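Local coordinates for protein VP5 (Halorubrum pleomorphic virus 2, PDB 6QGI) that is an envelope protein of a haloarchaeal pleomorphic virus and probably drives fusion of the viral membrane with that of its host, at residues Val343-Asp348 with Ile437-Ser442; Ala303-Gln308 with Gly441-Asp446; Ala312-Thr317 with Ala347-Val352; Gly12-Gly17 with Ser284-Asp289. All coordinates share one frame; numbering follows the deposited sequence.

Contact 1 (Val343-Asp348 with Ile437-Ser442); sequences VYFTAD and IQLQGS
Tyr344 and Phe345 pair with Gln438 and Ile437 in an antiparallel beta ladder between strands 343-348 and 437-439, whose axes approach to 4.6 Å with a strong twist between them. Three backbone hydrogen bonds join the strands. Phe345 is bound through both its N and its O: Phe345 N gives to Ile437 O at 2.8 Å, and Ile437 N returns a bond to Phe345 O that is straighter at hydrogen (166°). Leu439 N donates to Val343 O. Beyond it the strands are bridged by water 1, which accepts from Val343 N and donates to Leu439 O at 2.9 Å.

The apolar contacts gather on the face bearing Val343, Phe345, Ile437 and Leu439. Phe345 CB touches Ile437 CG1 at 3.9 Å and Leu439 CD1 at 4.0 Å, while its ring swings off to meet Phe318 edge-to-face. Val343 CG1, anti to the backbone N (chi1 -176°), comes to 3.5 Å from Leu439 CD1.

On the other face, Tyr344 and Gln438 form the non-hydrogen-bonded pair, with ring and amide planes nearly perpendicular (88°). The Tyr344 hydroxyl is hydrogen-bonded to Asn62 OD1; Gln438 runs out extended to CD, bringing its OE1 within 3.6 Å of Tyr344 CE1.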
loop_
_atom_site.group_PDB
_atom_site.type_symbol
_atom_site.label_atom_id
_atom_site.label_comp_id
_atom_site.label_asym_id
_atom_site.label_seq_id
_atom_site.Cartn_x
_atom_site.Cartn_y
_atom_site.Cartn_z
ATOM N N VAL A 343 -10.089 -3.920 -1.318
ATOM C CA VAL A 343 -10.265 -3.972 -2.775
ATOM C C VAL A 343 -9.018 -3.457 -3.470
ATOM O O VAL A 343 -8.604 -2.329 -3.209
ATOM C CB VAL A 343 -11.503 -3.173 -3.266
ATOM C CG1 VAL A 343 -11.700 -3.328 -4.774
ATOM C CG2 VAL A 343 -12.749 -3.594 -2.529
ATOM N N TYR A 344 -8.457 -4.263 -4.385
ATOM C CA TYR A 344 -7.307 -3.873 -5.193
ATOM C C TYR A 344 -7.735 -3.757 -6.661
ATOM O O TYR A 344 -8.722 -4.377 -7.070
ATOM C CB TYR A 344 -6.120 -4.832 -5.004
ATOM C CG TYR A 344 -5.585 -4.831 -3.588
ATOM C CD1 TYR A 344 -4.732 -3.826 -3.144
ATOM C CD2 TYR A 344 -5.966 -5.811 -2.676
ATOM C CE1 TYR A 344 -4.270 -3.795 -1.832
ATOM C CE2 TYR A 344 -5.498 -5.799 -1.365
ATOM C CZ TYR A 344 -4.652 -4.786 -0.946
ATOM O OH TYR A 344 -4.176 -4.768 0.340
ATOM N N PHE A 345 -7.047 -2.893 -7.425
ATOM C CA PHE A 345 -7.369 -2.652 -8.828
ATOM C C PHE A 345 -6.092 -2.439 -9.637
ATOM O O PHE A 345 -5.390 -1.443 -9.440
ATOM C CB PHE A 345 -8.327 -1.452 -8.964
ATOM C CG PHE A 345 -9.081 -1.354 -10.272
ATOM C CD1 PHE A 345 -10.133 -2.221 -10.556
ATOM C CD2 PHE A 345 -8.783 -0.353 -11.191
ATOM C CE1 PHE A 345 -10.846 -2.112 -11.752
ATOM C CE2 PHE A 345 -9.500 -0.244 -12.387
ATOM C CZ PHE A 345 -10.534 -1.117 -12.654
ATOM N N THR A 346 -5.773 -3.412 -10.513
ATOM C CA THR A 346 -4.604 -3.379 -11.388
ATOM C C THR A 346 -5.050 -2.775 -12.705
ATOM O O THR A 346 -5.891 -3.354 -13.396
ATOM C CB THR A 346 -3.994 -4.773 -11.538
ATOM O OG1 THR A 346 -3.789 -5.328 -10.237
ATOM C CG2 THR A 346 -2.682 -4.757 -12.322
ATOM N N ALA A 347 -4.519 -1.591 -13.033
ATOM C CA ALA A 347 -4.895 -0.859 -14.237
ATOM C C ALA A 347 -3.740 -0.097 -14.842
ATOM O O ALA A 347 -2.778 0.239 -14.153
ATOM C CB ALA A 347 -6.011 0.119 -13.903
ATOM N N ASP A 348 -3.864 0.211 -16.138
ATOM C CA ASP A 348 -2.889 1.025 -16.850
ATOM C C ASP A 348 -3.285 2.481 -16.609
ATOM O O ASP A 348 -4.279 2.958 -17.176
ATOM C CB ASP A 348 -2.826 0.669 -18.352
ATOM C CG ASP A 348 -1.805 1.462 -19.148
ATOM O OD1 ASP A 348 -1.109 2.298 -18.549
ATOM O OD2 ASP A 348 -1.707 1.244 -20.371
ATOM N N ILE A 437 -3.699 -0.341 -7.311
ATOM C CA ILE A 437 -4.192 0.664 -6.371
ATOM C C ILE A 437 -5.214 0.021 -5.429
ATOM O O ILE A 437 -5.860 -0.955 -5.803
ATOM C CB ILE A 437 -4.784 1.905 -7.110
ATOM C CG1 ILE A 437 -5.981 1.529 -8.021
ATOM C CG2 ILE A 437 -3.691 2.638 -7.899
ATOM C CD1 ILE A 437 -6.902 2.644 -8.408
ATOM N N GLN A 438 -5.346 0.550 -4.205
ATOM C CA GLN A 438 -6.354 0.056 -3.269
ATOM C C GLN A 438 -7.515 1.035 -3.303
ATOM O O GLN A 438 -7.322 2.207 -2.991
ATOM C CB GLN A 438 -5.793 -0.126 -1.849
ATOM C CG GLN A 438 -6.825 -0.708 -0.885
ATOM C CD GLN A 438 -6.325 -0.871 0.524
ATOM O OE1 GLN A 438 -5.293 -1.484 0.767
ATOM N NE2 GLN A 438 -7.066 -0.345 1.486
ATOM N N LEU A 439 -8.710 0.567 -3.696
ATOM C CA LEU A 439 -9.899 1.411 -3.787
ATOM C C LEU A 439 -10.459 1.689 -2.402
ATOM O O LEU A 439 -10.799 0.754 -1.679
ATOM C CB LEU A 439 -10.964 0.762 -4.690
ATOM C CG LEU A 439 -10.501 0.382 -6.100
ATOM C CD1 LEU A 439 -11.529 -0.458 -6.810
ATOM C CD2 LEU A 439 -10.185 1.615 -6.936
ATOM N N GLN A 440 -10.508 2.974 -2.020
ATOM C CA GLN A 440 -10.994 3.442 -0.719
ATOM C C GLN A 440 -12.368 4.071 -0.877
ATOM O O GLN A 440 -13.285 3.778 -0.095
ATOM C CB GLN A 440 -10.018 4.469 -0.106
ATOM C CG GLN A 440 -8.531 4.201 -0.329
ATOM C CD GLN A 440 -7.961 3.126 0.562
ATOM O OE1 GLN A 440 -8.641 2.537 1.413
ATOM N NE2 GLN A 440 -6.677 2.851 0.381
ATOM N N GLY A 441 -12.492 4.922 -1.895
ATOM C CA GLY A 441 -13.720 5.629 -2.218
ATOM C C GLY A 441 -14.633 4.835 -3.124
ATOM O O GLY A 441 -14.187 3.909 -3.810
ATOM N N SER A 442 -15.921 5.226 -3.141
ATOM C CA SER A 442 -16.968 4.606 -3.935
ATOM C C SER A 442 -16.685 4.700 -5.435
ATOM O O SER A 442 -16.035 5.639 -5.906
ATOM C CB SER A 442 -18.317 5.224 -3.613
ATOM O OG SER A 442 -18.770 4.853 -2.323
HETATM O O HOH W 1 -9.880 -1.214 0.204
#

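Contact 2 (Ala303-Gln308 with Gly441-Asp446); sequences ATITIQ and GSFTID
Thr306 and Thr444 form a hydrogen-bonded pair at the middle of an antiparallel two-strand ladder, 303-307 against 443-446. Thr306 N gives to Thr444 O and Thr444 N to Thr306 O, both at 2.8 Å. Asp446 N reaches Thr304 O at one end; Gln308 N reaches Ser442 O at the other, a longer bond of 3.2 Å.

On the threonine face, a side-chain bond reinforces the ladder diagonally. Thr306 OG1, anti to its carbonyl carbon (chi1 -67°), donates to Asp446 OD2 at 2.7 Å and meets it from above the carboxylate plane. The same aspartate is held through its backbone N, so main chain and side chain both bind it to strand 303-307. Gln308 CG comes to 3.7 Å from Thr444 OG1, which is hydrogen-bonded to Thr333.

The face with Ile305, Ile307, Phe443 and Ile445 is apolar and buried. Ile305 CG2 touches both Phe443 CD2, at 3.8 Å, and Ile445 CG1; Ile307 CD1 packs on Phe443 CB at 3.6 Å. Strand 312-320 pairs with the other edge of strand 301-307, placing Phe318 against Ala303 and Ile305, while short strand 333-334 pairs with 443-450 and sets Tyr334 beside Phe443 and Ile445.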
loop_
_atom_site.group_PDB
_atom_site.type_symbol
_atom_site.label_atom_id
_atom_site.label_comp_id
_atom_site.label_asym_id
_atom_site.label_seq_id
_atom_site.Cartn_x
_atom_site.Cartn_y
_atom_site.Cartn_z
ATOM N N ALA A 303 -12.699 -4.617 -16.137
ATOM C CA ALA A 303 -13.797 -3.758 -15.734
ATOM C C ALA A 303 -13.422 -2.300 -15.830
ATOM O O ALA A 303 -12.339 -1.912 -15.384
ATOM C CB ALA A 303 -14.206 -4.083 -14.312
ATOM N N THR A 304 -14.315 -1.492 -16.417
ATOM C CA THR A 304 -14.147 -0.044 -16.504
ATOM C C THR A 304 -14.944 0.526 -15.326
ATOM O O THR A 304 -16.135 0.229 -15.190
ATOM C CB THR A 304 -14.559 0.505 -17.886
ATOM O OG1 THR A 304 -15.929 0.192 -18.139
ATOM C CG2 THR A 304 -13.687 -0.029 -19.018
ATOM N N ILE A 305 -14.266 1.254 -14.426
ATOM C CA ILE A 305 -14.893 1.812 -13.222
ATOM C C ILE A 305 -14.948 3.339 -13.280
ATOM O O ILE A 305 -14.140 3.966 -13.965
ATOM C CB ILE A 305 -14.195 1.336 -11.910
ATOM C CG1 ILE A 305 -12.682 1.694 -11.879
ATOM C CG2 ILE A 305 -14.438 -0.152 -11.671
ATOM C CD1 ILE A 305 -12.028 1.733 -10.498
ATOM N N THR A 306 -15.903 3.927 -12.552
ATOM C CA THR A 306 -16.038 5.369 -12.409
ATOM C C THR A 306 -15.984 5.660 -10.925
ATOM O O THR A 306 -16.850 5.192 -10.185
ATOM C CB THR A 306 -17.323 5.909 -13.086
ATOM O OG1 THR A 306 -17.208 5.749 -14.495
ATOM C CG2 THR A 306 -17.579 7.389 -12.780
ATOM N N ILE A 307 -14.965 6.418 -10.492
ATOM C CA ILE A 307 -14.813 6.836 -9.100
ATOM C C ILE A 307 -15.833 7.950 -8.910
ATOM O O ILE A 307 -15.692 9.019 -9.491
ATOM C CB ILE A 307 -13.337 7.230 -8.772
ATOM C CG1 ILE A 307 -12.351 6.077 -9.118
ATOM C CG2 ILE A 307 -13.167 7.696 -7.316
ATOM C CD1 ILE A 307 -12.565 4.746 -8.367
ATOM N N GLN A 308 -16.919 7.639 -8.195
ATOM C CA GLN A 308 -18.087 8.491 -7.953
ATOM C C GLN A 308 -17.777 9.948 -7.567
ATOM O O GLN A 308 -18.388 10.859 -8.130
ATOM C CB GLN A 308 -18.960 7.886 -6.853
ATOM C CG GLN A 308 -19.530 6.527 -7.191
ATOM C CD GLN A 308 -20.644 6.208 -6.250
ATOM O OE1 GLN A 308 -20.484 6.226 -5.023
ATOM N NE2 GLN A 308 -21.820 5.954 -6.815
ATOM N N GLY A 441 -12.492 4.922 -1.895
ATOM C CA GLY A 441 -13.720 5.629 -2.218
ATOM C C GLY A 441 -14.633 4.835 -3.124
ATOM O O GLY A 441 -14.187 3.909 -3.810
ATOM N N SER A 442 -15.921 5.226 -3.141
ATOM C CA SER A 442 -16.968 4.606 -3.935
ATOM C C SER A 442 -16.685 4.700 -5.435
ATOM O O SER A 442 -16.035 5.639 -5.906
ATOM C CB SER A 442 -18.317 5.224 -3.613
ATOM O OG SER A 442 -18.770 4.853 -2.323
ATOM N N PHE A 443 -17.143 3.680 -6.163
ATOM C CA PHE A 443 -16.944 3.511 -7.597
ATOM C C PHE A 443 -18.081 2.692 -8.204
ATOM O O PHE A 443 -18.681 1.856 -7.521
ATOM C CB PHE A 443 -15.583 2.819 -7.869
ATOM C CG PHE A 443 -15.483 1.399 -7.354
ATOM C CD1 PHE A 443 -15.105 1.142 -6.038
ATOM C CD2 PHE A 443 -15.790 0.321 -8.176
ATOM C CE1 PHE A 443 -15.050 -0.172 -5.552
ATOM C CE2 PHE A 443 -15.732 -0.989 -7.690
ATOM C CZ PHE A 443 -15.352 -1.228 -6.385
ATOM N N THR A 444 -18.334 2.896 -9.500
ATOM C CA THR A 444 -19.375 2.179 -10.229
ATOM C C THR A 444 -18.748 1.437 -11.409
ATOM O O THR A 444 -17.981 2.028 -12.167
ATOM C CB THR A 444 -20.481 3.158 -10.682
ATOM O OG1 THR A 444 -20.836 4.021 -9.597
ATOM C CG2 THR A 444 -21.721 2.442 -11.215
ATOM N N ILE A 445 -19.082 0.150 -11.567
ATOM C CA ILE A 445 -18.604 -0.655 -12.688
ATOM C C ILE A 445 -19.497 -0.304 -13.881
ATOM O O ILE A 445 -20.653 -0.700 -13.902
ATOM C CB ILE A 445 -18.589 -2.176 -12.348
ATOM C CG1 ILE A 445 -17.666 -2.468 -11.140
ATOM C CG2 ILE A 445 -18.172 -2.994 -13.563
ATOM C CD1 ILE A 445 -17.910 -3.768 -10.433
ATOM N N ASP A 446 -18.993 0.498 -14.830
ATOM C CA ASP A 446 -19.771 0.900 -16.006
ATOM C C ASP A 446 -19.911 -0.247 -16.998
ATOM O O ASP A 446 -20.907 -0.305 -17.726
ATOM C CB ASP A 446 -19.132 2.109 -16.705
ATOM C CG ASP A 446 -19.208 3.425 -15.951
ATOM O OD1 ASP A 446 -19.968 3.504 -14.954
ATOM O OD2 ASP A 446 -18.523 4.380 -16.369
#

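Contact 3 (Ala312-Thr317 with Ala347-Val352); sequences ATLPGT and ADMSLV
Leu314 packs its branched end against Ala347 and Val352 where strand 312-320 runs antiparallel to strand 343-355, at the point where the latter breaks into a short 3-10 turn (349-351). Within these segments the contact is made by side chains and CH groups, with backbone bonds from Thr317 to Thr346 and from Thr313 to Glu353 on either flank. Leu314 is the centre of it. Its CG stands anti to the backbone N (chi1 -174°), which carries both methyls across to segment 347-352: CG is 3.7 Å from Ala347 CB, CD1 turns to Val352 CB at 4.1 Å, and CD2 meets Met349 CE at 4.0 Å.

Met349 starts out from the far side of its turn and reaches Leu314 because its chain bends at chi2 and chi3, folding the methyl back; the two side chains meet at a slant. Leu9 touches both of them, and Ile437 of strand 434-439 does so too, so this cluster belongs to the buried interior.

Pro315 belongs to the opposite, more exposed side. Its ring and the Leu351 side chain cross at about a right angle, with Pro315 CD 3.9 Å from Leu351 CB. Ala347 CB, besides touching Leu314, comes to 3.2 Å from Pro315 O.

Asp348 opens the 3-10 segment with an Asx turn: its OD1 accepts from Ser350 N at 3.1 Å, from above the carboxylate plane, and also from Gln433 N of the loop leading into strand 434-439. Past the turn the chain swings back to strand 312-320, and Val352 CA approaches Thr313 O at 3.6 Å in a CA-H...O contact.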
loop_
_atom_site.group_PDB
_atom_site.type_symbol
_atom_site.label_atom_id
_atom_site.label_comp_id
_atom_site.label_asym_id
_atom_site.label_seq_id
_atom_site.Cartn_x
_atom_site.Cartn_y
_atom_site.Cartn_z
ATOM N N ALA A 312 -13.588 10.006 -12.431
ATOM C CA ALA A 312 -12.440 9.422 -13.123
ATOM C C ALA A 312 -12.725 7.984 -13.572
ATOM O O ALA A 312 -13.067 7.131 -12.748
ATOM C CB ALA A 312 -11.209 9.467 -12.233
ATOM N N THR A 313 -12.612 7.739 -14.894
ATOM C CA THR A 313 -12.839 6.434 -15.529
ATOM C C THR A 313 -11.504 5.716 -15.714
ATOM O O THR A 313 -10.536 6.321 -16.185
ATOM C CB THR A 313 -13.604 6.569 -16.856
ATOM O OG1 THR A 313 -12.963 7.544 -17.680
ATOM C CG2 THR A 313 -15.065 6.934 -16.658
ATOM N N LEU A 314 -11.452 4.424 -15.333
ATOM C CA LEU A 314 -10.228 3.627 -15.385
ATOM C C LEU A 314 -10.510 2.136 -15.697
ATOM O O LEU A 314 -11.239 1.481 -14.943
ATOM C CB LEU A 314 -9.490 3.775 -14.031
ATOM C CG LEU A 314 -8.100 3.155 -13.866
ATOM C CD1 LEU A 314 -7.065 3.820 -14.776
ATOM C CD2 LEU A 314 -7.644 3.264 -12.432
ATOM N N PRO A 315 -9.914 1.576 -16.783
ATOM C CA PRO A 315 -10.128 0.149 -17.086
ATOM C C PRO A 315 -9.090 -0.754 -16.404
ATOM O O PRO A 315 -7.890 -0.487 -16.483
ATOM C CB PRO A 315 -9.999 0.092 -18.613
ATOM C CG PRO A 315 -9.209 1.334 -18.998
ATOM C CD PRO A 315 -9.032 2.208 -17.786
ATOM N N GLY A 316 -9.547 -1.820 -15.757
ATOM C CA GLY A 316 -8.640 -2.742 -15.082
ATOM C C GLY A 316 -9.268 -3.964 -14.449
ATOM O O GLY A 316 -10.485 -4.160 -14.502
ATOM N N THR A 317 -8.417 -4.801 -13.847
ATOM C CA THR A 317 -8.817 -6.050 -13.195
ATOM C C THR A 317 -8.856 -5.889 -11.675
ATOM O O THR A 317 -8.089 -5.106 -11.102
ATOM C CB THR A 317 -7.887 -7.199 -13.605
ATOM O OG1 THR A 317 -6.529 -6.774 -13.484
ATOM C CG2 THR A 317 -8.158 -7.698 -15.023
ATOM N N ALA A 347 -4.519 -1.591 -13.033
ATOM C CA ALA A 347 -4.895 -0.859 -14.237
ATOM C C ALA A 347 -3.740 -0.097 -14.842
ATOM O O ALA A 347 -2.778 0.239 -14.153
ATOM C CB ALA A 347 -6.011 0.119 -13.903
ATOM N N ASP A 348 -3.864 0.211 -16.138
ATOM C CA ASP A 348 -2.889 1.025 -16.850
ATOM C C ASP A 348 -3.285 2.481 -16.609
ATOM O O ASP A 348 -4.279 2.958 -17.176
ATOM C CB ASP A 348 -2.826 0.669 -18.352
ATOM C CG ASP A 348 -1.805 1.462 -19.148
ATOM O OD1 ASP A 348 -1.109 2.298 -18.549
ATOM O OD2 ASP A 348 -1.707 1.244 -20.371
ATOM N N MET A 349 -2.520 3.170 -15.732
ATOM C CA MET A 349 -2.747 4.565 -15.340
ATOM C C MET A 349 -2.696 5.510 -16.537
ATOM O O MET A 349 -3.274 6.594 -16.478
ATOM C CB MET A 349 -1.738 5.019 -14.269
ATOM C CG MET A 349 -1.849 4.247 -12.962
ATOM S SD MET A 349 -3.460 4.403 -12.153
ATOM C CE MET A 349 -3.781 2.691 -11.740
ATOM N N SER A 350 -2.058 5.077 -17.640
ATOM C CA SER A 350 -1.971 5.838 -18.882
ATOM C C SER A 350 -3.352 5.937 -19.577
ATOM O O SER A 350 -3.525 6.750 -20.492
ATOM C CB SER A 350 -0.942 5.214 -19.822
ATOM O OG SER A 350 -0.528 6.136 -20.816
ATOM N N LEU A 351 -4.333 5.129 -19.121
ATOM C CA LEU A 351 -5.677 5.101 -19.695
ATOM C C LEU A 351 -6.721 5.837 -18.818
ATOM O O LEU A 351 -7.913 5.799 -19.148
ATOM C CB LEU A 351 -6.120 3.650 -19.976
ATOM C CG LEU A 351 -5.312 2.878 -21.038
ATOM C CD1 LEU A 351 -5.664 1.408 -21.032
ATOM C CD2 LEU A 351 -5.501 3.460 -22.436
ATOM N N VAL A 352 -6.276 6.559 -17.757
ATOM C CA VAL A 352 -7.175 7.332 -16.889
ATOM C C VAL A 352 -7.806 8.497 -17.697
ATOM O O VAL A 352 -7.105 9.243 -18.391
ATOM C CB VAL A 352 -6.497 7.819 -15.569
ATOM C CG1 VAL A 352 -5.469 8.931 -15.809
ATOM C CG2 VAL A 352 -7.536 8.252 -14.534
#

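Contact 4 (Gly12-Gly17 with Ser284-Asp289); sequences GAVGVG and SQAIAD
The chain Val14-Gly17, leaving strand 11-13 and bending at Val16-Gly17, passes along the first turn of helix 285-292, and the two backbones come nearest at Gly17 and Asp289, with 5.9 Å between their CA atoms. Ala286 turns its methyl onto this chain, 3.4 Å from Val14 O and more loosely against Val14 CG1. With Val16 CG1 anti to the carbonyl carbon (chi1 -64°), CG2 falls between N and the carbonyl carbon and lies 3.6 Å from Asp289 CB, the two side chains sliding past each other in opposite directions.

The carboxylate of Asp289 gathers the polar contacts. Its OD2 sits 3.3 Å from Gly17 CA, accepts a 2.8 Å bond from water 2 and forms a salt bridge with Arg21. The water in turn accepts from Val16 N, so it relays the carboxylate to the backbone. OD1 takes a nearly straight bond (160°) from Gln285 NE2, one helical turn earlier; it lies in the amide plane of Gln285, which meets it from above the carboxylate plane. With both oxygens engaged, the carboxylate's rotation is restrained, and Arg21 would probably favour its charged form. This is tertiary packing of an N-terminal chain on a helix, with a water-mediated link between them.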
loop_
_atom_site.group_PDB
_atom_site.type_symbol
_atom_site.label_atom_id
_atom_site.label_comp_id
_atom_site.label_asym_id
_atom_site.label_seq_id
_atom_site.Cartn_x
_atom_site.Cartn_y
_atom_site.Cartn_z
ATOM N N GLY A 12 -5.252 4.332 -2.952
ATOM C CA GLY A 12 -3.940 4.284 -2.324
ATOM C C GLY A 12 -2.990 3.443 -3.145
ATOM O O GLY A 12 -3.423 2.499 -3.808
ATOM N N ALA A 13 -1.695 3.789 -3.134
ATOM C CA ALA A 13 -0.678 3.003 -3.834
ATOM C C ALA A 13 -0.512 1.660 -3.104
ATOM O O ALA A 13 -0.784 1.582 -1.901
ATOM C CB ALA A 13 0.633 3.768 -3.889
ATOM N N VAL A 14 -0.147 0.593 -3.825
ATOM C CA VAL A 14 -0.029 -0.715 -3.181
ATOM C C VAL A 14 1.421 -1.245 -3.320
ATOM O O VAL A 14 1.962 -1.342 -4.431
ATOM C CB VAL A 14 -1.096 -1.722 -3.703
ATOM C CG1 VAL A 14 -0.935 -3.102 -3.062
ATOM C CG2 VAL A 14 -2.509 -1.185 -3.467
ATOM N N GLY A 15 2.026 -1.555 -2.171
ATOM C CA GLY A 15 3.356 -2.146 -2.047
ATOM C C GLY A 15 3.285 -3.263 -1.027
ATOM O O GLY A 15 3.136 -2.993 0.163
ATOM N N VAL A 16 3.303 -4.526 -1.477
ATOM C CA VAL A 16 3.141 -5.675 -0.567
ATOM C C VAL A 16 4.347 -6.634 -0.608
ATOM O O VAL A 16 4.299 -7.697 0.031
ATOM C CB VAL A 16 1.811 -6.443 -0.834
ATOM C CG1 VAL A 16 0.594 -5.569 -0.558
ATOM C CG2 VAL A 16 1.757 -7.013 -2.246
ATOM N N GLY A 17 5.399 -6.246 -1.335
ATOM C CA GLY A 17 6.608 -7.046 -1.484
ATOM C C GLY A 17 7.312 -7.350 -0.179
ATOM O O GLY A 17 7.977 -8.383 -0.063
ATOM N N SER A 284 3.775 -5.269 -13.779
ATOM C CA SER A 284 3.705 -4.492 -12.544
ATOM C C SER A 284 3.820 -5.449 -11.344
ATOM O O SER A 284 3.139 -6.477 -11.301
ATOM C CB SER A 284 2.418 -3.677 -12.509
ATOM O OG SER A 284 1.274 -4.496 -12.684
ATOM N N GLN A 285 4.752 -5.141 -10.425
ATOM C CA GLN A 285 5.148 -5.973 -9.290
ATOM C C GLN A 285 4.079 -6.196 -8.212
ATOM O O GLN A 285 4.023 -7.300 -7.669
ATOM C CB GLN A 285 6.414 -5.405 -8.633
ATOM C CG GLN A 285 7.250 -6.439 -7.870
ATOM C CD GLN A 285 7.459 -7.727 -8.628
ATOM O OE1 GLN A 285 7.978 -7.747 -9.748
ATOM N NE2 GLN A 285 7.043 -8.834 -8.032
ATOM N N ALA A 286 3.273 -5.177 -7.868
ATOM C CA ALA A 286 2.266 -5.321 -6.811
ATOM C C ALA A 286 1.247 -6.440 -7.116
ATOM O O ALA A 286 0.921 -7.201 -6.201
ATOM C CB ALA A 286 1.558 -4.002 -6.560
ATOM N N ILE A 287 0.797 -6.589 -8.387
ATOM C CA ILE A 287 -0.145 -7.668 -8.718
ATOM C C ILE A 287 0.600 -9.028 -8.698
ATOM O O ILE A 287 0.044 -9.997 -8.181
ATOM C CB ILE A 287 -0.985 -7.438 -10.011
ATOM C CG1 ILE A 287 -2.058 -8.547 -10.226
ATOM C CG2 ILE A 287 -0.125 -7.243 -11.258
ATOM C CD1 ILE A 287 -3.089 -8.745 -9.093
ATOM N N ALA A 288 1.873 -9.068 -9.159
ATOM C CA ALA A 288 2.716 -10.268 -9.110
ATOM C C ALA A 288 2.857 -10.749 -7.659
ATOM O O ALA A 288 2.699 -11.934 -7.387
ATOM C CB ALA A 288 4.084 -9.976 -9.713
ATOM N N ASP A 289 3.066 -9.799 -6.730
ATOM C CA ASP A 289 3.186 -10.024 -5.294
ATOM C C ASP A 289 1.831 -10.413 -4.674
ATOM O O ASP A 289 1.798 -11.290 -3.810
ATOM C CB ASP A 289 3.772 -8.774 -4.605
ATOM C CG ASP A 289 5.231 -8.461 -4.931
ATOM O OD1 ASP A 289 5.929 -9.350 -5.482
ATOM O OD2 ASP A 289 5.673 -7.326 -4.641
HETATM O O HOH W 2 4.535 -4.796 -4.281
#

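Contacts 1, 2 and 3 belong to the antiparallel strands of one beta region, and contact 4 sets a helix against the chain that leaves its strand 11-13. Contacts 1 and 3 share strand 343-355, while contacts 1 and 2 meet at Gly441-Ser442, where strand 434-439 passes on to 443-450. The Phe345 ring reaches from contact 1 to Ala303 and Ile305 of contact 2 and Gly316 of contact 3. Contacts 1 and 3 are buried, the first laddered by backbone bonds, the other relying on apolar packing. Contact 2, about 20 Å from the chain centre, is partly exposed and adds a polar side-chain bond. Contact 4, the most central, combines small apolar contacts with a water-bridged carboxylate.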